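PDB 6D6J: HIT family hydrolase, which probably acts as a zinc-containing hydrolase of the histidine triad family, whose members typically hydrolyse bonds to the phosphate of nucleotide substrates. Local coordinates for residues B[10-15]-B[101-106]; B[33-38]-B[45-50]. All coordinates share one frame; numbering follows the deposited sequence. Where two conformers were deposited one is given.

Interaction 1. Residues B[10-15]-B[101-106]; sequences NCLFCK and QEVYHI. With ZN (zinc ion), chain G.
C11, C14 and H105 converge on one zinc ion, and the metal joins the two segments. The H105 ring turns its ND1 corner to the zinc at 2.1 Å, with both sulfurs lying at the ring's edge, that of C14 in the ring plane. C11 carries SG anti to its own nitrogen (chi1 171°), which lets the same sulfur hold the metal and take the N-H of C14 in a 3.4 Å bond, so C11 serves as N-cap of helix 12-17. H53, from elsewhere in the chain, completes a Cys2His2 site built on a CxxC pair, and H105 is also the first histidine of the predicted histidine triad motif. The second ring nitrogen of H105, NE2, on the other side of CE1, is hydrogen-bonded to P50 O, so that both nitrogens are engaged and the ring's rotation is set. F13 lays CB over one face of the H105 ring, 4.0 Å from the centroid and offset toward the rim. Its own ring receives V103 CG1 almost squarely over the centre, 3.6 Å from the centroid and 7° off the normal, a CH-pi contact. Farther out, L12 CD2 brushes V103 CG2 at 4.3 Å.

Interaction 2. Residues B[33-38]-B[45-50]; sequences LAFRDI and HLLIIP
F35 and L47 face each other as an antiparallel hydrogen-bonded pair, and the phenylalanine ring is the large bump on this side of the sheet. With chi1 at 55°, CG stands between the backbone nitrogen and the carbonyl carbon, which swings the ring over toward strand 44-50. There it fits between two aliphatic neighbours: CE2 meets L47 CD1 at 3.7 Å, while I49 comes in at the ring's edge, its CD1 3.7 Å from CE1. The L47 fork sits between the F35 ring and D37, its CD2 3.8 Å from D37 OD2. L33 adds its CB against I49 CG1, and F13 packs edge-to-face with F35 from outside the pair. The opposite side has lower relief: A34 offers just its methyl, CB, against I48 CG1 at 4.0 Å, and L78 of helix 62-81 reaches the same alanine. Nearby, R36 CG meets L46 CD2 at 3.7 Å. At the other end D37 lies over the face of the H45 imidazole, its CB above the centre, 3.8 Å from the centroid. The carboxylate is turned 49° from the ring; OD1 takes R39 N, while H45 ND1 takes the N-H of Q41 and H45 NE2 is hydrogen-bonded to H109 ND1. D37 N to H45 O (3.0 Å) continues the backbone pairing past strand 32-36. This is a beta hairpin with a long connection, part of the antiparallel sheet of the HIT fold.

From the N terminus, residues 10-15 come first and meet 101-106 late in the chain, so interaction 1 closes a loop of 85 intervening residues. Interaction 2 is nested wholly inside it: the chain runs through strand 32-36, turns, and returns along strand 44-50, with six residues between segments 33-38 and 45-50. Helix 62-81 and strand 89-95 follow before the chain reaches 101-106, which leads into strand 108-112, the other neighbour of strand 44-50. The centres of the two contacts lie about 12 Å apart, and they touch directly where I49 packs against F13 and I106. The end of the hairpin is thus tied to the zinc site, next to H107, the predicted nucleophile.

Interaction 1. Residues B[10-15]-B[101-106]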
loop_
_atom_site.group_PDB
_atom_site.type_symbol
_atom_site.label_atom_id
_atom_site.label_comp_id
_atom_site.label_asym_id
_atom_site.label_seq_id
_atom_site.Cartn_x
_atom_site.Cartn_y
_atom_site.Cartn_z
ATOM N N ASN B 10 -11.921 -19.911 -11.028
ATOM C CA ASN B 10 -11.227 -19.337 -12.177
ATOM C C ASN B 10 -10.507 -18.030 -11.835
ATOM O O ASN B 10 -10.342 -17.161 -12.690
ATOM C CB ASN B 10 -12.153 -19.176 -13.390
ATOM N N CYS B 11 -10.057 -17.874 -10.589
ATOM C CA CYS B 11 -9.246 -16.717 -10.211
ATOM C C CYS B 11 -7.885 -16.785 -10.904
ATOM O O CYS B 11 -7.150 -17.762 -10.744
ATOM C CB CYS B 11 -9.070 -16.698 -8.696
ATOM S SG CYS B 11 -7.879 -15.446 -8.144
ATOM N N LEU B 12 -7.534 -15.730 -11.649
ATOM C CA LEU B 12 -6.274 -15.718 -12.392
ATOM C C LEU B 12 -5.072 -15.863 -11.466
ATOM O O LEU B 12 -4.103 -16.566 -11.790
ATOM C CB LEU B 12 -6.166 -14.403 -13.162
ATOM C CG LEU B 12 -4.911 -14.209 -14.008
ATOM C CD1 LEU B 12 -4.942 -15.190 -15.150
ATOM C CD2 LEU B 12 -4.839 -12.793 -14.555
ATOM N N PHE B 13 -5.102 -15.194 -10.310
ATOM C CA PHE B 13 -3.937 -15.232 -9.439
ATOM C C PHE B 13 -3.819 -16.549 -8.694
ATOM O O PHE B 13 -2.694 -16.994 -8.436
ATOM C CB PHE B 13 -3.936 -14.032 -8.494
ATOM C CG PHE B 13 -3.623 -12.711 -9.180
ATOM C CD1 PHE B 13 -3.306 -12.653 -10.534
ATOM C CD2 PHE B 13 -3.671 -11.531 -8.469
ATOM C CE1 PHE B 13 -3.015 -11.434 -11.153
ATOM C CE2 PHE B 13 -3.391 -10.303 -9.091
ATOM C CZ PHE B 13 -3.065 -10.256 -10.431
ATOM N N CYS B 14 -4.947 -17.204 -8.373
ATOM C CA CYS B 14 -4.855 -18.564 -7.859
ATOM C C CYS B 14 -4.246 -19.485 -8.903
ATOM O O CYS B 14 -3.413 -20.341 -8.579
ATOM C CB CYS B 14 -6.234 -19.066 -7.427
ATOM S SG CYS B 14 -6.796 -18.425 -5.811
ATOM N N LYS B 15 -4.632 -19.317 -10.169
ATOM C CA LYS B 15 -4.042 -20.143 -11.219
ATOM C C LYS B 15 -2.540 -19.931 -11.325
ATOM O O LYS B 15 -1.783 -20.903 -11.488
ATOM C CB LYS B 15 -4.731 -19.885 -12.553
ATOM C CG LYS B 15 -6.155 -20.429 -12.611
ATOM C CD LYS B 15 -6.800 -20.092 -13.947
ATOM C CE LYS B 15 -8.274 -20.471 -13.994
ATOM N NZ LYS B 15 -8.933 -19.959 -15.232
ATOM N N GLN B 101 -9.170 -1.925 -9.083
ATOM C CA GLN B 101 -8.953 -3.362 -8.975
ATOM C C GLN B 101 -9.701 -4.086 -10.083
ATOM O O GLN B 101 -10.889 -3.843 -10.293
ATOM C CB GLN B 101 -9.441 -3.861 -7.611
ATOM C CG GLN B 101 -9.176 -5.349 -7.416
ATOM C CD GLN B 101 -9.433 -5.846 -6.009
ATOM O OE1 GLN B 101 -9.999 -5.140 -5.165
ATOM N NE2 GLN B 101 -8.997 -7.069 -5.740
ATOM N N GLU B 102 -9.015 -4.982 -10.781
ATOM C CA GLU B 102 -9.654 -5.804 -11.810
ATOM C C GLU B 102 -9.637 -7.286 -11.488
ATOM O O GLU B 102 -10.585 -8.009 -11.836
ATOM C CB GLU B 102 -8.967 -5.583 -13.165
ATOM N N VAL B 103 -8.577 -7.770 -10.844
ATOM C CA VAL B 103 -8.456 -9.162 -10.437
ATOM C C VAL B 103 -8.797 -9.221 -8.960
ATOM O O VAL B 103 -8.171 -8.531 -8.137
ATOM C CB VAL B 103 -7.043 -9.710 -10.704
ATOM C CG1 VAL B 103 -6.923 -11.138 -10.186
ATOM C CG2 VAL B 103 -6.730 -9.674 -12.188
ATOM N N TYR B 104 -9.781 -10.054 -8.620
ATOM C CA TYR B 104 -10.331 -10.112 -7.263
ATOM C C TYR B 104 -9.599 -11.147 -6.396
ATOM O O TYR B 104 -10.161 -12.086 -5.841
ATOM C CB TYR B 104 -11.862 -10.239 -7.293
ATOM C CG TYR B 104 -12.426 -8.883 -7.631
ATOM C CD1 TYR B 104 -12.558 -8.460 -8.947
ATOM C CD2 TYR B 104 -12.681 -7.962 -6.626
ATOM C CE1 TYR B 104 -12.989 -7.167 -9.242
ATOM C CE2 TYR B 104 -13.114 -6.700 -6.900
ATOM C CZ TYR B 104 -13.275 -6.298 -8.200
ATOM O OH TYR B 104 -13.701 -5.013 -8.442
ATOM N N HIS B 105 -8.287 -10.914 -6.276
ATOM C CA HIS B 105 -7.390 -11.616 -5.359
ATOM C C HIS B 105 -6.383 -10.550 -4.958
ATOM O O HIS B 105 -5.771 -9.934 -5.836
ATOM C CB HIS B 105 -6.717 -12.771 -6.106
ATOM C CG HIS B 105 -5.789 -13.613 -5.275
ATOM N ND1 HIS B 105 -5.863 -14.994 -5.260
ATOM C CD2 HIS B 105 -4.721 -13.284 -4.505
ATOM C CE1 HIS B 105 -4.891 -15.474 -4.500
ATOM N NE2 HIS B 105 -4.174 -14.459 -4.044
ATOM N N ILE B 106 -6.238 -10.285 -3.654
ATOM C CA ILE B 106 -5.456 -9.123 -3.244
ATOM C C ILE B 106 -4.038 -9.193 -3.801
ATOM O O ILE B 106 -3.422 -10.265 -3.914
ATOM C CB ILE B 106 -5.485 -8.866 -1.726
ATOM C CG1 ILE B 106 -4.939 -10.049 -0.937
ATOM C CG2 ILE B 106 -6.879 -8.538 -1.264
ATOM C CD1 ILE B 106 -4.797 -9.741 0.545
HETATM ZN ZN ZN G . -7.358 -16.217 -6.047
#

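Interaction 2. Residues B[33-38]-B[45-50]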
loop_
_atom_site.group_PDB
_atom_site.type_symbol
_atom_site.label_atom_id
_atom_site.label_comp_id
_atom_site.label_asym_id
_atom_site.label_seq_id
_atom_site.Cartn_x
_atom_site.Cartn_y
_atom_site.Cartn_z
ATOM N N LEU B 33 3.658 -15.105 -2.781
ATOM C CA LEU B 33 4.279 -15.238 -4.089
ATOM C C LEU B 33 4.408 -13.853 -4.708
ATOM O O LEU B 33 3.519 -13.011 -4.542
ATOM C CB LEU B 33 3.375 -16.097 -4.995
ATOM C CG LEU B 33 3.913 -16.501 -6.362
ATOM C CD1 LEU B 33 5.007 -17.560 -6.195
ATOM C CD2 LEU B 33 2.803 -17.014 -7.241
ATOM N N ALA B 34 5.500 -13.610 -5.426
ATOM C CA ALA B 34 5.661 -12.355 -6.150
ATOM C C ALA B 34 6.052 -12.652 -7.584
ATOM O O ALA B 34 6.852 -13.557 -7.844
ATOM C CB ALA B 34 6.698 -11.432 -5.514
ATOM N N PHE B 35 5.489 -11.887 -8.514
ATOM C CA PHE B 35 5.699 -12.141 -9.934
ATOM C C PHE B 35 5.529 -10.840 -10.705
ATOM O O PHE B 35 4.975 -9.858 -10.199
ATOM C CB PHE B 35 4.762 -13.255 -10.455
ATOM C CG PHE B 35 3.304 -13.009 -10.186
ATOM C CD1 PHE B 35 2.735 -13.388 -8.978
ATOM C CD2 PHE B 35 2.495 -12.420 -11.150
ATOM C CE1 PHE B 35 1.386 -13.162 -8.735
ATOM C CE2 PHE B 35 1.150 -12.189 -10.902
ATOM C CZ PHE B 35 0.601 -12.562 -9.698
ATOM N N ARG B 36 6.003 -10.832 -11.950
ATOM C CA ARG B 36 5.866 -9.626 -12.763
ATOM C C ARG B 36 4.426 -9.401 -13.221
ATOM O O ARG B 36 3.736 -10.333 -13.642
ATOM C CB ARG B 36 6.728 -9.732 -14.014
ATOM C CG ARG B 36 8.228 -9.694 -13.765
ATOM C CD ARG B 36 8.960 -9.647 -15.084
ATOM N NE ARG B 36 10.392 -9.454 -14.939
ATOM C CZ ARG B 36 11.175 -9.163 -15.972
ATOM N NH1 ARG B 36 10.647 -9.076 -17.188
ATOM N NH2 ARG B 36 12.470 -8.972 -15.795
ATOM N N ASP B 37 3.988 -8.142 -13.200
ATOM C CA ASP B 37 2.748 -7.774 -13.883
ATOM C C ASP B 37 3.002 -7.808 -15.387
ATOM O O ASP B 37 3.970 -7.213 -15.865
ATOM C CB ASP B 37 2.342 -6.361 -13.439
ATOM C CG ASP B 37 0.932 -5.966 -13.852
ATOM O OD1 ASP B 37 0.497 -6.254 -14.979
ATOM O OD2 ASP B 37 0.263 -5.301 -13.039
ATOM N N ILE B 38 2.151 -8.512 -16.140
ATOM C CA ILE B 38 2.339 -8.612 -17.588
ATOM C C ILE B 38 2.135 -7.287 -18.304
ATOM O O ILE B 38 2.591 -7.148 -19.440
ATOM C CB ILE B 38 1.447 -9.683 -18.251
ATOM C CG1 ILE B 38 -0.050 -9.420 -18.000
ATOM C CG2 ILE B 38 1.851 -11.079 -17.815
ATOM C CD1 ILE B 38 -0.949 -10.229 -18.915
ATOM N N HIS B 45 7.654 -3.542 -12.636
ATOM C CA HIS B 45 6.329 -3.573 -12.013
ATOM C C HIS B 45 6.063 -4.996 -11.532
ATOM O O HIS B 45 5.862 -5.918 -12.336
ATOM C CB HIS B 45 5.281 -3.086 -13.013
ATOM C CG HIS B 45 3.904 -2.930 -12.455
ATOM N ND1 HIS B 45 2.918 -2.285 -13.172
ATOM C CD2 HIS B 45 3.327 -3.361 -11.305
ATOM C CE1 HIS B 45 1.792 -2.322 -12.484
ATOM N NE2 HIS B 45 2.012 -2.957 -11.342
ATOM N N LEU B 46 6.068 -5.178 -10.218
ATOM C CA LEU B 46 5.911 -6.485 -9.599
ATOM C C LEU B 46 4.615 -6.516 -8.801
ATOM O O LEU B 46 4.102 -5.482 -8.362
ATOM C CB LEU B 46 7.125 -6.807 -8.712
ATOM C CG LEU B 46 8.464 -6.730 -9.474
ATOM C CD1 LEU B 46 9.655 -6.810 -8.542
ATOM C CD2 LEU B 46 8.570 -7.799 -10.562
ATOM N N LEU B 47 4.103 -7.726 -8.605
ATOM C CA LEU B 47 2.899 -7.979 -7.823
ATOM C C LEU B 47 3.254 -8.936 -6.697
ATOM O O LEU B 47 3.919 -9.951 -6.934
ATOM C CB LEU B 47 1.830 -8.642 -8.702
ATOM C CG LEU B 47 1.414 -7.801 -9.909
ATOM C CD1 LEU B 47 0.509 -8.577 -10.851
ATOM C CD2 LEU B 47 0.748 -6.518 -9.461
ATOM N N ILE B 48 2.832 -8.618 -5.474
ATOM C CA ILE B 48 3.063 -9.475 -4.312
ATOM C C ILE B 48 1.692 -9.909 -3.814
ATOM O O ILE B 48 0.835 -9.061 -3.515
ATOM C CB ILE B 48 3.880 -8.777 -3.202
ATOM C CG1 ILE B 48 5.218 -8.191 -3.723
ATOM C CG2 ILE B 48 4.180 -9.777 -2.080
ATOM C CD1 ILE B 48 5.153 -6.824 -4.373
ATOM N N ILE B 49 1.470 -11.220 -3.763
ATOM C CA ILE B 49 0.145 -11.763 -3.442
ATOM C C ILE B 49 0.226 -12.771 -2.305
ATOM O O ILE B 49 1.251 -13.460 -2.141
ATOM C CB ILE B 49 -0.550 -12.411 -4.661
ATOM C CG1 ILE B 49 0.115 -13.742 -5.087
ATOM C CG2 ILE B 49 -0.634 -11.428 -5.808
ATOM C CD1 ILE B 49 -0.740 -14.545 -6.045
ATOM N N PRO B 50 -0.842 -12.931 -1.531
ATOM C CA PRO B 50 -0.959 -14.138 -0.706
ATOM C C PRO B 50 -1.265 -15.341 -1.587
ATOM O O PRO B 50 -1.942 -15.224 -2.613
ATOM C CB PRO B 50 -2.155 -13.818 0.198
ATOM C CG PRO B 50 -3.050 -12.954 -0.653
ATOM C CD PRO B 50 -2.103 -12.161 -1.565
#